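Local atomic coordinates of endo-1,4-beta-xylanase (Uncultured bacterium, PDB entry 7AX7), a protein that uses cobalt(II) in its carbohydrate esterase family 4 domain to cleave acetyl groups from acetylated xylan, as one part of a multidomain xylanase. Residues Phe34-Gln39 and Cys57-His62; Ala7-Asp12 and Val180-Leu185. One frame throughout, in Å; residues are numbered along the deposited sequence.

Contact 1: residues Phe34-Gln39 and Cys57-His62. With CO (cobalt (II) ion), chain B.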
ATOM      1  N   PHE A  34       0.468  -2.462  -3.311  1.00  7.24           N
ATOM      2  CA  PHE A  34       1.650  -1.606  -3.397  1.00  6.24           C
ATOM      3  C   PHE A  34       1.222  -0.232  -3.887  1.00  9.69           C
ATOM      4  O   PHE A  34       0.791  -0.081  -5.040  1.00  7.06           O
ATOM      5  CB  PHE A  34       2.702  -2.216  -4.325  1.00  6.76           C
ATOM      6  CG  PHE A  34       3.279  -3.501  -3.810  1.00  6.95           C
ATOM      7  CD1 PHE A  34       2.655  -4.719  -4.074  1.00  7.41           C
ATOM      8  CD2 PHE A  34       4.433  -3.492  -3.042  1.00  5.84           C
ATOM      9  CE1 PHE A  34       3.186  -5.910  -3.582  1.00  7.61           C
ATOM     10  CE2 PHE A  34       4.974  -4.671  -2.553  1.00  6.94           C
ATOM     11  CZ  PHE A  34       4.348  -5.884  -2.815  1.00  7.81           C
ATOM     12  N   PHE A  35       1.353   0.759  -3.008  1.00  7.83           N
ATOM     13  CA  PHE A  35       1.099   2.152  -3.342  1.00  8.13           C
ATOM     14  C   PHE A  35       2.384   2.728  -3.924  1.00  9.55           C
ATOM     15  O   PHE A  35       3.368   2.948  -3.202  1.00  7.04           O
ATOM     16  CB  PHE A  35       0.628   2.914  -2.103  1.00  8.52           C
ATOM     17  CG  PHE A  35      -0.748   2.512  -1.637  1.00  7.32           C
ATOM     18  CD1 PHE A  35      -0.936   1.347  -0.912  1.00  5.67           C
ATOM     19  CD2 PHE A  35      -1.855   3.303  -1.930  1.00  6.29           C
ATOM     20  CE1 PHE A  35      -2.214   0.965  -0.481  1.00  5.85           C
ATOM     21  CE2 PHE A  35      -3.140   2.933  -1.506  1.00  7.36           C
ATOM     22  CZ  PHE A  35      -3.318   1.756  -0.783  1.00  5.80           C
ATOM     23  N   LEU A  36       2.380   2.953  -5.229  1.00  5.93           N
ATOM     24  CA  LEU A  36       3.603   3.267  -5.940  1.00  5.81           C
ATOM     25  C   LEU A  36       3.796   4.770  -6.057  1.00  8.18           C
ATOM     26  O   LEU A  36       2.838   5.541  -6.187  1.00  7.54           O
ATOM     27  CB  LEU A  36       3.600   2.645  -7.339  1.00  6.24           C
ATOM     28  CG  LEU A  36       3.272   1.151  -7.482  1.00  6.63           C
ATOM     29  CD1 LEU A  36       3.310   0.765  -8.957  1.00  5.59           C
ATOM     30  CD2 LEU A  36       4.228   0.295  -6.680  1.00  4.57           C
ATOM     31  N   ILE A  37       5.061   5.172  -6.018  1.00  6.95           N
ATOM     32  CA  ILE A  37       5.471   6.525  -6.361  1.00  7.75           C
ATOM     33  C   ILE A  37       5.623   6.594  -7.876  1.00  9.08           C
ATOM     34  O   ILE A  37       6.371   5.811  -8.469  1.00  8.46           O
ATOM     35  CB  ILE A  37       6.780   6.893  -5.645  1.00  9.99           C
ATOM     36  CG1 ILE A  37       6.576   6.819  -4.126  1.00  8.25           C
ATOM     37  CG2 ILE A  37       7.275   8.272  -6.095  1.00  9.53           C
ATOM     38  CD1 ILE A  37       7.833   7.063  -3.304  1.00 10.83           C
ATOM     39  N   GLY A  38       4.905   7.530  -8.505  1.00  9.39           N
ATOM     40  CA  GLY A  38       4.862   7.569  -9.961  1.00 10.25           C
ATOM     41  C   GLY A  38       6.229   7.695 -10.615  1.00 13.31           C
ATOM     42  O   GLY A  38       6.487   7.069 -11.650  1.00 14.40           O
ATOM     43  N   GLN A  39       7.122   8.510 -10.039  1.00 10.27           N
ATOM     44  CA  GLN A  39       8.426   8.655 -10.674  1.00 14.03           C
ATOM     45  C   GLN A  39       9.289   7.405 -10.528  1.00 14.32           C
ATOM     46  O   GLN A  39      10.313   7.300 -11.211  1.00 13.68           O
ATOM     47  CB  GLN A  39       9.166   9.893 -10.139  1.00 13.90           C
ATOM     48  CG  GLN A  39       9.646   9.802  -8.707  1.00 15.22           C
ATOM     49  CD  GLN A  39      10.100  11.153  -8.157  1.00 16.51           C
ATOM     50  OE1 GLN A  39      10.079  12.162  -8.859  1.00 16.43           O
ATOM     51  NE2 GLN A  39      10.506  11.169  -6.894  1.00 16.50           N
ATOM     52  N   CYS A  57      -1.017  -8.964  -7.103  1.00  7.06           N
ATOM     53  CA  CYS A  57      -0.880  -7.884  -6.139  1.00  6.70           C
ATOM     54  C   CYS A  57      -1.455  -6.621  -6.749  1.00  8.67           C
ATOM     55  O   CYS A  57      -1.290  -6.369  -7.943  1.00 10.11           O
ATOM     56  CB  CYS A  57       0.581  -7.667  -5.745  1.00  6.85           C
ATOM     57  SG  CYS A  57       1.325  -9.057  -4.832  1.00  9.00           S
ATOM     58  N   GLU A  58      -2.146  -5.841  -5.929  1.00  9.84           N
ATOM     59  CA  GLU A  58      -2.813  -4.640  -6.409  1.00  7.28           C
ATOM     60  C   GLU A  58      -1.844  -3.469  -6.443  1.00  8.34           C
ATOM     61  O   GLU A  58      -1.055  -3.272  -5.515  1.00  6.95           O
ATOM     62  CB  GLU A  58      -4.001  -4.289  -5.515  1.00  5.58           C
ATOM     63  CG  GLU A  58      -4.703  -3.003  -5.943  1.00  7.75           C
ATOM     64  CD  GLU A  58      -6.059  -2.823  -5.287  1.00  9.09           C
ATOM     65  OE1 GLU A  58      -6.307  -3.457  -4.238  1.00  7.17           O
ATOM     66  OE2 GLU A  58      -6.886  -2.049  -5.830  1.00 12.93           O
ATOM     67  N   LEU A  59      -1.916  -2.682  -7.511  1.00  5.51           N
ATOM     68  CA  LEU A  59      -1.119  -1.469  -7.626  1.00 12.27           C
ATOM     69  C   LEU A  59      -2.006  -0.244  -7.378  1.00 10.03           C
ATOM     70  O   LEU A  59      -3.098  -0.125  -7.951  1.00  5.65           O
ATOM     71  CB  LEU A  59      -0.440  -1.395  -8.997  1.00 10.48           C
ATOM     72  CG  LEU A  59       0.425  -2.597  -9.419  1.00 10.05           C
ATOM     73  CD1 LEU A  59       1.107  -2.336 -10.763  1.00  9.12           C
ATOM     74  CD2 LEU A  59       1.466  -2.945  -8.355  1.00  7.93           C
ATOM     75  N   ALA A  60      -1.534   0.662  -6.521  1.00  8.20           N
ATOM     76  CA  ALA A  60      -2.270   1.851  -6.100  1.00  8.23           C
ATOM     77  C   ALA A  60      -1.338   3.068  -6.157  1.00  8.40           C
ATOM     78  O   ALA A  60      -0.144   2.955  -6.440  1.00  9.03           O
ATOM     79  CB  ALA A  60      -2.856   1.662  -4.686  1.00  6.20           C
ATOM     80  N   SER A  61      -1.887   4.242  -5.878  1.00  6.59           N
ATOM     81  CA  SER A  61      -1.194   5.508  -6.091  1.00  6.99           C
ATOM     82  C   SER A  61      -0.614   6.041  -4.784  1.00  6.97           C
ATOM     83  O   SER A  61      -1.308   6.091  -3.763  1.00  7.95           O
ATOM     84  CB  SER A  61      -2.151   6.537  -6.688  1.00  5.47           C
ATOM     85  OG  SER A  61      -1.513   7.797  -6.815  1.00 10.38           O
ATOM     86  N   HIS A  62       0.660   6.439  -4.818  1.00  9.15           N
ATOM     87  CA  HIS A  62       1.295   7.148  -3.710  1.00  8.41           C
ATOM     88  C   HIS A  62       1.807   8.526  -4.159  1.00  7.90           C
ATOM     89  O   HIS A  62       2.774   9.053  -3.602  1.00 11.07           O
ATOM     90  CB  HIS A  62       2.424   6.295  -3.124  1.00  8.66           C
ATOM     91  CG  HIS A  62       2.792   6.641  -1.711  1.00  8.46           C
ATOM     92  ND1 HIS A  62       1.898   7.183  -0.814  1.00 12.17           N
ATOM     93  CD2 HIS A  62       3.958   6.494  -1.034  1.00 11.47           C
ATOM     94  CE1 HIS A  62       2.497   7.365   0.352  1.00 11.33           C
ATOM     95  NE2 HIS A  62       3.747   6.953   0.243  1.00 10.26           N
TER
HETATM   96 CO    CO B 801       5.622   7.192   1.443  1.00 16.31          CO

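Contact 2: residues Ala7-Asp12 and Val180-Leu185. With CO (cobalt (II) ion), chain B.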
ATOM      1  N   ALA A   7      -5.232  -6.592   5.166  1.00  9.70           N
ATOM      2  CA  ALA A   7      -4.715  -6.014   3.928  1.00  7.74           C
ATOM      3  C   ALA A   7      -3.307  -5.515   4.224  1.00 11.24           C
ATOM      4  O   ALA A   7      -3.139  -4.419   4.776  1.00  9.16           O
ATOM      5  CB  ALA A   7      -5.623  -4.898   3.416  1.00  5.93           C
ATOM      6  N   LEU A   8      -2.308  -6.339   3.889  1.00  7.36           N
ATOM      7  CA  LEU A   8      -0.918  -5.912   3.954  1.00 10.37           C
ATOM      8  C   LEU A   8      -0.625  -4.973   2.793  1.00  9.31           C
ATOM      9  O   LEU A   8      -0.961  -5.278   1.646  1.00  7.71           O
ATOM     10  CB  LEU A   8       0.019  -7.121   3.900  1.00  7.95           C
ATOM     11  CG  LEU A   8       0.224  -7.972   5.153  1.00 18.08           C
ATOM     12  CD1 LEU A   8       1.178  -9.130   4.844  1.00 15.04           C
ATOM     13  CD2 LEU A   8       0.762  -7.138   6.304  1.00 16.78           C
ATOM     14  N   THR A   9      -0.005  -3.826   3.081  1.00  7.84           N
ATOM     15  CA  THR A   9       0.204  -2.813   2.052  1.00  9.65           C
ATOM     16  C   THR A   9       1.605  -2.226   2.184  1.00 10.47           C
ATOM     17  O   THR A   9       2.164  -2.136   3.281  1.00  9.30           O
ATOM     18  CB  THR A   9      -0.857  -1.681   2.112  1.00  8.35           C
ATOM     19  OG1 THR A   9      -0.657  -0.878   3.283  1.00 10.92           O
ATOM     20  CG2 THR A   9      -2.265  -2.256   2.140  1.00  5.84           C
ATOM     21  N   PHE A  10       2.159  -1.811   1.046  1.00  9.69           N
ATOM     22  CA  PHE A  10       3.545  -1.371   0.964  1.00  9.67           C
ATOM     23  C   PHE A  10       3.627  -0.042   0.226  1.00  8.47           C
ATOM     24  O   PHE A  10       3.104   0.084  -0.890  1.00  8.43           O
ATOM     25  CB  PHE A  10       4.405  -2.428   0.258  1.00  7.59           C
ATOM     26  CG  PHE A  10       4.528  -3.721   1.016  1.00  9.51           C
ATOM     27  CD1 PHE A  10       5.550  -3.905   1.943  1.00  8.34           C
ATOM     28  CD2 PHE A  10       3.628  -4.759   0.797  1.00  8.37           C
ATOM     29  CE1 PHE A  10       5.678  -5.093   2.640  1.00 10.52           C
ATOM     30  CE2 PHE A  10       3.747  -5.964   1.496  1.00 11.19           C
ATOM     31  CZ  PHE A  10       4.774  -6.130   2.418  1.00  9.40           C
ATOM     32  N   ASP A  11       4.299   0.932   0.841  1.00  8.21           N
ATOM     33  CA  ASP A  11       4.522   2.268   0.294  1.00  8.70           C
ATOM     34  C   ASP A  11       5.944   2.437  -0.239  1.00  7.87           C
ATOM     35  O   ASP A  11       6.902   1.899   0.327  1.00  8.10           O
ATOM     36  CB  ASP A  11       4.307   3.345   1.365  1.00  7.51           C
ATOM     37  CG  ASP A  11       2.856   3.699   1.578  1.00 14.88           C
ATOM     38  OD1 ASP A  11       1.979   3.131   0.883  1.00 12.66           O
ATOM     39  OD2 ASP A  11       2.605   4.569   2.447  1.00 11.41           O
ATOM     40  N   ASP A  12       6.062   3.218  -1.326  1.00  5.64           N
ATOM     41  CA  ASP A  12       7.284   3.899  -1.759  1.00  4.50           C
ATOM     42  C   ASP A  12       8.047   3.175  -2.871  1.00 10.28           C
ATOM     43  O   ASP A  12       9.079   3.677  -3.334  1.00 10.67           O
ATOM     44  CB  ASP A  12       8.225   4.142  -0.574  1.00  8.47           C
ATOM     45  CG  ASP A  12       7.673   5.155   0.433  1.00 10.83           C
ATOM     46  OD1 ASP A  12       6.557   5.688   0.237  1.00 10.00           O
ATOM     47  OD2 ASP A  12       8.361   5.418   1.436  1.00 11.08           O
ATOM     48  N   VAL A 180      -5.748 -10.157   1.857  1.00  9.03           N
ATOM     49  CA  VAL A 180      -6.476  -9.642   0.706  1.00  8.81           C
ATOM     50  C   VAL A 180      -5.827  -8.343   0.247  1.00 13.61           C
ATOM     51  O   VAL A 180      -5.133  -7.667   1.008  1.00  8.20           O
ATOM     52  CB  VAL A 180      -7.969  -9.407   1.026  1.00 11.19           C
ATOM     53  CG1 VAL A 180      -8.669 -10.739   1.365  1.00 13.10           C
ATOM     54  CG2 VAL A 180      -8.126  -8.408   2.173  1.00  7.40           C
ATOM     55  N   THR A 181      -6.060  -8.002  -1.022  1.00  8.37           N
ATOM     56  CA  THR A 181      -5.743  -6.663  -1.492  1.00  8.47           C
ATOM     57  C   THR A 181      -6.761  -5.675  -0.926  1.00  8.14           C
ATOM     58  O   THR A 181      -7.799  -6.061  -0.382  1.00  7.82           O
ATOM     59  CB  THR A 181      -5.749  -6.594  -3.023  1.00  8.69           C
ATOM     60  OG1 THR A 181      -7.095  -6.760  -3.507  1.00  7.37           O
ATOM     61  CG2 THR A 181      -4.848  -7.681  -3.636  1.00  7.93           C
ATOM     62  N   VAL A 182      -6.455  -4.383  -1.056  1.00  8.66           N
ATOM     63  CA  VAL A 182      -7.388  -3.356  -0.594  1.00  5.41           C
ATOM     64  C   VAL A 182      -8.699  -3.431  -1.377  1.00  7.43           C
ATOM     65  O   VAL A 182      -9.790  -3.375  -0.791  1.00  7.97           O
ATOM     66  CB  VAL A 182      -6.732  -1.966  -0.675  1.00  7.18           C
ATOM     67  CG1 VAL A 182      -7.705  -0.876  -0.223  1.00  8.40           C
ATOM     68  CG2 VAL A 182      -5.470  -1.930   0.195  1.00  7.18           C
ATOM     69  N   SER A 183      -8.623  -3.600  -2.704  1.00  6.32           N
ATOM     70  CA  SER A 183      -9.841  -3.812  -3.487  1.00  6.75           C
ATOM     71  C   SER A 183     -10.609  -5.025  -2.976  1.00  8.76           C
ATOM     72  O   SER A 183     -11.823  -4.959  -2.758  1.00  9.95           O
ATOM     73  CB  SER A 183      -9.510  -3.982  -4.976  1.00  9.59           C
ATOM     74  OG  SER A 183      -9.293  -2.738  -5.618  1.00  8.15           O
ATOM     75  N   GLU A 184      -9.916  -6.150  -2.777  1.00  8.47           N
ATOM     76  CA  GLU A 184     -10.592  -7.345  -2.276  1.00  9.31           C
ATOM     77  C   GLU A 184     -11.170  -7.113  -0.885  1.00  9.61           C
ATOM     78  O   GLU A 184     -12.248  -7.621  -0.563  1.00  9.47           O
ATOM     79  CB  GLU A 184      -9.626  -8.527  -2.265  1.00  8.52           C
ATOM     80  CG  GLU A 184      -9.332  -9.087  -3.634  1.00 12.16           C
ATOM     81  CD  GLU A 184      -8.155 -10.041  -3.616  1.00 14.88           C
ATOM     82  OE1 GLU A 184      -7.451 -10.103  -2.582  1.00 10.52           O
ATOM     83  OE2 GLU A 184      -7.937 -10.726  -4.634  1.00 13.29           O
ATOM     84  N   LEU A 185     -10.474  -6.342  -0.049  1.00  7.54           N
ATOM     85  CA  LEU A 185     -10.981  -6.054   1.290  1.00  7.61           C
ATOM     86  C   LEU A 185     -12.364  -5.413   1.233  1.00 10.67           C
ATOM     87  O   LEU A 185     -13.305  -5.866   1.901  1.00  8.82           O
ATOM     88  CB  LEU A 185     -10.000  -5.150   2.038  1.00  6.90           C
ATOM     89  CG  LEU A 185     -10.500  -4.567   3.361  1.00  9.37           C
ATOM     90  CD1 LEU A 185     -10.820  -5.675   4.383  1.00 11.20           C
ATOM     91  CD2 LEU A 185      -9.491  -3.575   3.906  1.00  9.08           C
TER
HETATM   92 CO    CO B 801       5.622   7.192   1.443  1.00 16.31          CO
HETATM   93  O   HOH W   1      -3.375  -5.538   0.603  1.00  5.85           O
HETATM   94  O   HOH W   2      -2.708  -8.637   1.982  1.00  7.34           O

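Contact 1: residues Phe34-Gln39 and Cys57-His62
Phe34-Leu36 and Glu58-Ser61 run side by side as parallel strands, their axes 4.4 Å apart and their directions 39° askew, and four backbone hydrogen bonds join them: Phe34 N to Glu58 O, Ala60 N to Phe34 O, Leu36 N to Ala60 O and His62 N to Leu36 O. They are the two strands of a beta-alpha-beta crossover whose connecting helix is 46-54. On one face of the sheet, Phe35 lays its ring over the methyl of Ala60 in a CH-pi contact, Ala60 CB lying 3.6 Å from the ring centroid. With CG anti to the carbonyl carbon (chi1 -69°), the ring leans across to the neighbouring strand and also brings CD2 to 3.4 Å from Ser61 O, which meets it at the edge, in the ring plane. Arg100 adds a cation-pi contact to the same ring. Replacing Phe35 by an alanine would probably leave the Ala60 methyl without its aromatic cover and Arg100 without its cation-pi partner. On the opposite face, with Phe34, Leu36 and Leu59, Leu36 CD1 meets Leu59 CD2 at 4.2 Å, with helices 46-54 and 74-92 packed against both leucines. Phe34 turns an edge toward Cys57, CE1 lying 3.8 Å from Cys57 CB, and the sulfur takes part as an edge-on sulfur-aromatic contact. Where the strands give out, His62 and Ile37 lie alongside each other and point the same way. His62 NE2 binds the cobalt ion at 2.2 Å, while ND1 at the far side of the ring is hydrogen-bonded to Arg100 O. Holding the imidazole by both nitrogens fixes its rotation, and the backbone bond from His62 N to Leu36 O ties this metal ligand directly to the end of the parallel pair.

Contact 2: residues Ala7-Asp12 and Val180-Leu185
In this NodB-type deacetylase fold, strand 4-11 of the parallel sheet is met near Ala7 by the capped start of helix 182-189, and the two join through a small apolar patch and two waters. Ala7 CB touches Leu185 CD2 at 4.1 Å and lies near the CG2 methyls of Val180 and Val182. Two residues along the strand, Thr9 CG2 meets Val182 CG2 at 3.8 Å, the two side chains crossing at about a right angle. With OG1 between the backbone N and carbonyl carbon (chi1 70°), CG2 is left to face the helix, while OG1 is hydrogen-bonded to Ile150 O and Arg100. No direct hydrogen bond links the segments, though Ala7 CA makes a CA-H...O contact of 3.4 Å with Val180 O. Both waters are hydrogen-bonded to that carbonyl, one also to Leu8 O, and the other accepts from Leu8 N at 3.0 Å. They thus link the strand backbone to Val180 where the segments do not bond directly. The helix start is fixed by a capping box, in which Glu184 N donates to Thr181 OG1 at 3.0 Å and Thr181 N donates in return to Glu184 OE1, met 37° out of the carboxylate plane.

Strands 4-11 and 33-36 are neighbours in one sheet, so contact 1 and contact 2 adjoin, their centres about 10 Å apart. A probable backbone hydrogen bond runs from Phe35 N to Phe10 O at 2.8 Å, and Asp11 OD1 packs 3.3 Å from Phe35 CB. At the start of helix 182-189, Ser183 OG lies 2.5 Å from Glu58 OE2, a probable hydrogen bond to strand 58-61. Both contacts lead to the cobalt site: contact 1 supplies His62 and contact 2 Asp12, whose OD1 binds the ion at 2.1 Å, with His66 as the third protein ligand. An acetate, probably from the crystallisation liquor, lies about 3 Å from the His62 side chain and may mark the acetyl pocket.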